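Side-chain contacts in UTP--glucose-1-phosphate uridylyltransferase (Acinetobacter baumannii, PDB 6IKX), which catalyses the transfer of a uridylyl group from UTP to alpha-D-glucose 1-phosphate, giving UDP-alpha-D-glucose and diphosphate: residues Val28-Asp32 against Arg33-Glu37; Leu53-His56 against Ser57-Ser61; Glu193-Val197 against Gly198-Ser202. The protein carries 1 engineered substitution. All coordinates share one frame; numbering follows the deposited sequence.

Overall arrangement
From the N terminus the three contacts come in series, none enclosing or crossing another, each closing a turn within one unbroken run of chain in the nucleotidyltransferase domain. Interaction 1 closes the hairpin of strands 29-30 and 33-34 and leads into helix 35-44. That helix is followed by strand 50-55 of the main mixed sheet, whose exit into helix 60-65 is interaction 2. The two centres lie about 16 Å apart, and both contacts touch the second subunit. Interaction 3 stands alone, its centre about 33 Å and about 35 Å from those of interactions 1 and 2, on the surface loop between strands 190-193 and 204-207.

Interaction 1: residues Val28-Asp32 against Arg33-Glu37; sequences VTVVD and RPAIE
Asp32 and Arg33, neighbours in sequence, both hold CG between the backbone N and the carbonyl carbon (chi1 68° and 67°), which sends their side chains out side by side; a bend at chi3 then turns the guanidinium of Arg33 back onto the carboxylate. The grip is side-on and twofold: NE of Arg33 meets OD1 of Asp32 at 2.8 Å, and NH2 of Arg33 meets OD2 of Asp32 at 2.9 Å. Both oxygens are used on their syn sides, but the two planes are 57° apart, so neither bond lies flat in either group. The remaining nitrogen, NH1 of Arg33, reaches OE2 of Glu37 at 3.1 Å, nearly in the guanidinium plane. The bonds to both acids fix the turn of the guanidinium, and the two carboxylates probably offset the charges of Arg33 and of Arg41, which also pairs with Glu37 OE2.

Besides this salt-bridge network, the backbone forms a small antiparallel hairpin. Val30 N bonds to Arg33 O at 2.9 Å, and Ala35 N bonds to Val28 O at 3.0 Å, tying Ala35 back to the first arm. Thr29 and Pro34 form a non-hydrogen-bonded pair with diverging side chains. CG2 of Val30 packs on CB of Ala35 at 4.0 Å.

OD2 of Asp32 also hydrogen-bonds to His275 of its own chain and forms a salt bridge with Lys261 of the second subunit, while OG1 of Thr29 bonds to Tyr264 of that subunit. The hairpin therefore lies at the subunit interface: Val28 and Val30 rest on Tyr264 of helix 261-273 in their own chain, Arg33 and Pro34 touch Tyr65 of helix 60-65, and strand 33-34 runs directly into helix 35-44.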
loop_
_atom_site.group_PDB
_atom_site.type_symbol
_atom_site.label_atom_id
_atom_site.label_comp_id
_atom_site.label_asym_id
_atom_site.label_seq_id
_atom_site.Cartn_x
_atom_site.Cartn_y
_atom_site.Cartn_z
ATOM N N VAL A 28 6.513 14.903 -2.809
ATOM C CA VAL A 28 7.872 15.310 -3.238
ATOM C C VAL A 28 8.446 16.326 -2.244
ATOM O O VAL A 28 7.778 17.347 -1.928
ATOM C CB VAL A 28 7.750 15.849 -4.669
ATOM C CG1 VAL A 28 8.777 16.901 -5.021
ATOM C CG2 VAL A 28 7.788 14.675 -5.639
ATOM N N THR A 29 9.687 16.114 -1.833
ATOM C CA THR A 29 10.225 16.789 -0.638
ATOM C C THR A 29 10.701 18.166 -1.070
ATOM O O THR A 29 11.362 18.296 -2.086
ATOM C CB THR A 29 11.143 15.900 0.222
ATOM O OG1 THR A 29 12.288 16.666 0.615
ATOM C CG2 THR A 29 11.517 14.587 -0.434
ATOM N N VAL A 30 10.298 19.172 -0.306
ATOM C CA VAL A 30 10.645 20.585 -0.570
ATOM C C VAL A 30 11.361 21.085 0.673
ATOM O O VAL A 30 10.679 21.415 1.657
ATOM C CB VAL A 30 9.379 21.377 -0.898
ATOM C CG1 VAL A 30 9.644 22.880 -0.959
ATOM C CG2 VAL A 30 8.766 20.848 -2.183
ATOM N N VAL A 31 12.689 21.029 0.636
ATOM C CA VAL A 31 13.581 21.280 1.799
ATOM C C VAL A 31 13.552 20.045 2.708
ATOM O O VAL A 31 14.479 19.225 2.645
ATOM C CB VAL A 31 13.193 22.555 2.569
ATOM C CG1 VAL A 31 14.296 22.983 3.515
ATOM C CG2 VAL A 31 12.826 23.690 1.635
ATOM N N ASP A 32 12.550 19.925 3.565
ATOM C CA ASP A 32 12.531 18.835 4.559
ATOM C C ASP A 32 11.117 18.307 4.810
ATOM O O ASP A 32 10.976 17.551 5.805
ATOM C CB ASP A 32 13.128 19.382 5.854
ATOM C CG ASP A 32 12.267 20.441 6.540
ATOM O OD1 ASP A 32 11.342 20.954 5.893
ATOM O OD2 ASP A 32 12.530 20.726 7.733
ATOM N N ARG A 33 10.105 18.691 4.014
ATOM C CA ARG A 33 8.731 18.119 4.142
ATOM C C ARG A 33 8.041 17.997 2.775
ATOM O O ARG A 33 8.387 18.660 1.817
ATOM C CB ARG A 33 7.953 19.014 5.104
ATOM C CG ARG A 33 7.704 20.398 4.545
ATOM C CD ARG A 33 7.540 21.486 5.581
ATOM N NE ARG A 33 8.702 21.587 6.447
ATOM C CZ ARG A 33 8.708 21.392 7.758
ATOM N NH1 ARG A 33 7.594 21.105 8.409
ATOM N NH2 ARG A 33 9.841 21.485 8.415
ATOM N N PRO A 34 7.026 17.139 2.592
ATOM C CA PRO A 34 6.372 17.037 1.285
ATOM C C PRO A 34 5.642 18.344 0.892
ATOM O O PRO A 34 5.203 19.114 1.759
ATOM C CB PRO A 34 5.424 15.844 1.529
ATOM C CG PRO A 34 5.059 16.011 2.982
ATOM C CD PRO A 34 6.415 16.274 3.602
ATOM N N ALA A 35 5.554 18.595 -0.416
ATOM C CA ALA A 35 4.989 19.826 -1.021
ATOM C C ALA A 35 3.587 20.085 -0.429
ATOM O O ALA A 35 3.259 21.240 -0.142
ATOM C CB ALA A 35 4.975 19.665 -2.533
ATOM N N ILE A 36 2.790 19.029 -0.262
ATOM C CA ILE A 36 1.360 19.098 0.157
ATOM C C ILE A 36 1.291 19.802 1.508
ATOM O O ILE A 36 0.263 20.432 1.767
ATOM C CB ILE A 36 0.693 17.699 0.197
ATOM C CG1 ILE A 36 -0.828 17.778 0.301
ATOM C CG2 ILE A 36 1.234 16.835 1.337
ATOM C CD1 ILE A 36 -1.530 18.420 -0.848
ATOM N N GLU A 37 2.296 19.635 2.369
ATOM C CA GLU A 37 2.229 20.206 3.731
ATOM C C GLU A 37 2.045 21.715 3.629
ATOM O O GLU A 37 1.372 22.312 4.494
ATOM C CB GLU A 37 3.465 19.985 4.592
ATOM C CG GLU A 37 3.086 20.051 6.062
ATOM C CD GLU A 37 4.219 20.169 7.055
ATOM O OE1 GLU A 37 4.632 19.132 7.535
ATOM O OE2 GLU A 37 4.651 21.314 7.370
#

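Interaction 2: residues Leu53-His56 against Ser57-Ser61; sequences LVTH and SSKAS
The imidazole of His56 carries Ser57 OG over one face, 3.8 Å off the ring plane and nearer its margin than its centre, while Ser58 sits at the ring edge with its CB in plane. These residues belong to a type I beta turn, His56 to Lys59, that takes the chain from strand 50-55 of the main sheet to helix 60-65. At the edge, ND1 of His56 and OG of Ser58 share a hydrogen bond of 2.9 Å, close to straight at 160°, in which either may be the donor. The ring swings there because CG of His56 stands anti to the backbone N (chi1 -173°). On its other nitrogen, NE2, the ring makes a weak hydrogen bond to Glu71 of the second subunit, which may help to hold it.

The turn is closed by Lys59 N, which bonds to His56 O at 2.9 Å. Beyond it, the lysine chain bends at chi2 and heads away: NZ bonds to the carbonyl of Val9 and pairs with Glu26, beside Lys25, a UTP-binding residue. The side chains of Thr55 and Lys59 run antiparallel alongside one another. The hydroxyl of Thr55 is buried here with no polar partner in the model: its OG1 lies against the aliphatic start of the lysine, 3.1 Å from Lys59 CB.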
loop_
_atom_site.group_PDB
_atom_site.type_symbol
_atom_site.label_atom_id
_atom_site.label_comp_id
_atom_site.label_asym_id
_atom_site.label_seq_id
_atom_site.Cartn_x
_atom_site.Cartn_y
_atom_site.Cartn_z
ATOM N N LEU A 53 -9.480 15.962 0.233
ATOM C CA LEU A 53 -8.512 15.433 -0.778
ATOM C C LEU A 53 -9.310 14.643 -1.837
ATOM O O LEU A 53 -9.951 13.660 -1.451
ATOM C CB LEU A 53 -7.514 14.483 -0.089
ATOM C CG LEU A 53 -6.655 15.058 1.024
ATOM C CD1 LEU A 53 -5.763 13.997 1.616
ATOM C CD2 LEU A 53 -5.814 16.206 0.543
ATOM N N VAL A 54 -9.311 15.039 -3.107
ATOM C CA VAL A 54 -9.877 14.187 -4.192
ATOM C C VAL A 54 -8.714 13.345 -4.695
ATOM O O VAL A 54 -7.765 13.927 -5.275
ATOM C CB VAL A 54 -10.530 15.012 -5.317
ATOM C CG1 VAL A 54 -11.233 14.134 -6.326
ATOM C CG2 VAL A 54 -11.530 15.992 -4.756
ATOM N N THR A 55 -8.749 12.038 -4.458
ATOM C CA THR A 55 -7.491 11.256 -4.567
ATOM C C THR A 55 -7.607 10.042 -5.507
ATOM O O THR A 55 -8.654 9.733 -6.079
ATOM C CB THR A 55 -6.955 10.955 -3.152
ATOM O OG1 THR A 55 -5.552 10.705 -3.281
ATOM C CG2 THR A 55 -7.661 9.825 -2.438
ATOM N N HIS A 56 -6.467 9.429 -5.713
ATOM C CA HIS A 56 -6.253 8.222 -6.536
ATOM C C HIS A 56 -5.811 7.112 -5.593
ATOM O O HIS A 56 -5.078 7.432 -4.592
ATOM C CB HIS A 56 -5.224 8.563 -7.619
ATOM C CG HIS A 56 -5.005 7.505 -8.633
ATOM N ND1 HIS A 56 -3.865 6.727 -8.639
ATOM C CD2 HIS A 56 -5.756 7.102 -9.671
ATOM C CE1 HIS A 56 -3.924 5.881 -9.647
ATOM N NE2 HIS A 56 -5.077 6.094 -10.296
ATOM N N SER A 57 -6.178 5.884 -5.952
ATOM C CA SER A 57 -5.796 4.605 -5.294
ATOM C C SER A 57 -4.278 4.497 -5.074
ATOM O O SER A 57 -3.898 3.720 -4.222
ATOM C CB SER A 57 -6.315 3.421 -6.098
ATOM O OG SER A 57 -5.693 3.403 -7.374
ATOM N N SER A 58 -3.440 5.238 -5.779
ATOM C CA SER A 58 -1.956 5.192 -5.585
ATOM C C SER A 58 -1.461 6.203 -4.533
ATOM O O SER A 58 -0.278 6.249 -4.320
ATOM C CB SER A 58 -1.226 5.427 -6.892
ATOM O OG SER A 58 -1.297 6.798 -7.256
ATOM N N LYS A 59 -2.323 6.994 -3.900
ATOM C CA LYS A 59 -1.923 8.206 -3.129
ATOM C C LYS A 59 -2.183 8.065 -1.607
ATOM O O LYS A 59 -2.454 9.137 -0.955
ATOM C CB LYS A 59 -2.731 9.423 -3.605
ATOM C CG LYS A 59 -2.670 9.774 -5.087
ATOM C CD LYS A 59 -1.322 10.230 -5.603
ATOM C CE LYS A 59 -1.386 10.755 -7.016
ATOM N NZ LYS A 59 -1.313 12.232 -7.054
ATOM N N ALA A 60 -2.118 6.839 -1.043
ATOM C CA ALA A 60 -2.301 6.562 0.400
ATOM C C ALA A 60 -1.295 7.383 1.217
ATOM O O ALA A 60 -1.663 7.860 2.268
ATOM C CB ALA A 60 -2.130 5.110 0.691
ATOM N N SER A 61 -0.070 7.571 0.742
ATOM C CA SER A 61 0.972 8.237 1.554
ATOM C C SER A 61 0.556 9.688 1.856
ATOM O O SER A 61 1.060 10.263 2.833
ATOM C CB SER A 61 2.305 8.149 0.880
ATOM O OG SER A 61 2.314 8.890 -0.320
#

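Interaction 3: residues Glu193-Val197 against Gly198-Ser202; sequences EKPPV and GAAPS
Pro195 lays the CB-CG side of its ring against Ala200, with Pro195 CG 3.7 Å from Ala200 CB. The same ring extends to the next residue, where Pro195 CB comes within 4.3 Å of Pro201 CD, and the carbonyl oxygen of Ala199 lies 3.9 Å from Pro195 CB. A second proline repeats the pattern nearer the bend: CG of Pro196 touches the methyl of Ala199, CB, at 3.8 Å. Proline rings thus meet alanine methyls across the turn in two successive pairings, Pro195 with Ala200 and Pro196 with Ala199, with CA atoms 5.2 Å apart in each.

The bend itself is a type I beta turn from Pro196 to Ala199, with Val197 and Gly198 at its two central positions. It is closed by Ala199 N bonding to Pro196 O; the modelled separation of 2.5 Å is unusually short and its exact value doubtful. Val197 turns its side chain away from the returning arm. With Pro195 just before the turn, Pro196 as its first residue and Pro201 after it, rotation about phi is restricted at three places along this surface loop.

Glu193, at the start of the run, binds UDP-alpha-D-glucose, and Gly172, which also binds it, lies near Pro195. The loop leaves strand 190-193 and returns to strand 204-207; both arms lean on strand 172-175, where Pro195 and Pro201 touch Ile173 and Ser202 OG bonds to the carbonyl of Val174.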
loop_
_atom_site.group_PDB
_atom_site.type_symbol
_atom_site.label_atom_id
_atom_site.label_comp_id
_atom_site.label_asym_id
_atom_site.label_seq_id
_atom_site.Cartn_x
_atom_site.Cartn_y
_atom_site.Cartn_z
ATOM N N GLU A 193 -7.124 30.129 -22.467
ATOM C CA GLU A 193 -5.977 29.175 -22.464
ATOM C C GLU A 193 -4.849 29.657 -23.408
ATOM O O GLU A 193 -5.059 29.698 -24.627
ATOM C CB GLU A 193 -6.418 27.759 -22.852
ATOM C CG GLU A 193 -6.850 26.873 -21.694
ATOM C CD GLU A 193 -6.217 27.214 -20.349
ATOM O OE1 GLU A 193 -4.963 27.046 -20.227
ATOM O OE2 GLU A 193 -6.976 27.684 -19.425
ATOM N N LYS A 194 -3.670 29.975 -22.853
ATOM C CA LYS A 194 -2.401 30.174 -23.612
ATOM C C LYS A 194 -2.682 31.080 -24.803
ATOM O O LYS A 194 -2.620 30.663 -25.951
ATOM C CB LYS A 194 -1.837 28.821 -24.057
ATOM C CG LYS A 194 -2.564 27.608 -23.490
ATOM C CD LYS A 194 -1.685 26.400 -23.356
ATOM C CE LYS A 194 -0.694 26.546 -22.225
ATOM N NZ LYS A 194 0.244 25.406 -22.238
ATOM N N PRO A 195 -3.035 32.357 -24.577
ATOM C CA PRO A 195 -3.294 33.257 -25.691
ATOM C C PRO A 195 -1.944 33.582 -26.334
ATOM O O PRO A 195 -0.917 33.589 -25.646
ATOM C CB PRO A 195 -3.975 34.456 -25.008
ATOM C CG PRO A 195 -3.343 34.489 -23.631
ATOM C CD PRO A 195 -3.115 33.030 -23.274
ATOM N N PRO A 196 -1.900 33.827 -27.668
ATOM C CA PRO A 196 -0.674 34.280 -28.337
ATOM C C PRO A 196 -0.090 35.596 -27.799
ATOM O O PRO A 196 -0.839 36.515 -27.550
ATOM C CB PRO A 196 -1.107 34.478 -29.800
ATOM C CG PRO A 196 -2.627 34.539 -29.754
ATOM C CD PRO A 196 -3.019 33.632 -28.610
ATOM N N VAL A 197 1.241 35.668 -27.705
ATOM C CA VAL A 197 1.998 36.796 -27.078
ATOM C C VAL A 197 1.505 38.126 -27.654
ATOM O O VAL A 197 1.470 39.100 -26.910
ATOM C CB VAL A 197 3.520 36.623 -27.240
ATOM C CG1 VAL A 197 4.271 37.921 -26.956
ATOM C CG2 VAL A 197 4.044 35.484 -26.369
ATOM N N GLY A 198 1.093 38.159 -28.916
ATOM C CA GLY A 198 0.396 39.338 -29.456
ATOM C C GLY A 198 -0.906 39.669 -28.714
ATOM O O GLY A 198 -1.134 40.864 -28.472
ATOM N N ALA A 199 -1.756 38.677 -28.393
ATOM C CA ALA A 199 -3.234 38.844 -28.315
ATOM C C ALA A 199 -3.815 38.338 -26.983
ATOM O O ALA A 199 -4.864 37.655 -27.012
ATOM C CB ALA A 199 -3.871 38.150 -29.502
ATOM N N ALA A 200 -3.211 38.720 -25.851
ATOM C CA ALA A 200 -3.657 38.346 -24.483
ATOM C C ALA A 200 -4.580 39.427 -23.922
ATOM O O ALA A 200 -4.257 40.613 -23.977
ATOM C CB ALA A 200 -2.476 38.116 -23.564
ATOM N N PRO A 201 -5.758 39.045 -23.374
ATOM C CA PRO A 201 -6.695 40.008 -22.792
ATOM C C PRO A 201 -6.139 40.806 -21.611
ATOM O O PRO A 201 -6.711 41.822 -21.337
ATOM C CB PRO A 201 -7.876 39.196 -22.258
ATOM C CG PRO A 201 -7.576 37.740 -22.588
ATOM C CD PRO A 201 -6.290 37.679 -23.386
ATOM N N SER A 202 -5.096 40.289 -20.955
ATOM C CA SER A 202 -4.350 40.911 -19.831
ATOM C C SER A 202 -3.011 40.180 -19.651
ATOM O O SER A 202 -2.732 39.247 -20.432
ATOM C CB SER A 202 -5.162 40.870 -18.565
ATOM O OG SER A 202 -5.118 39.585 -17.965
#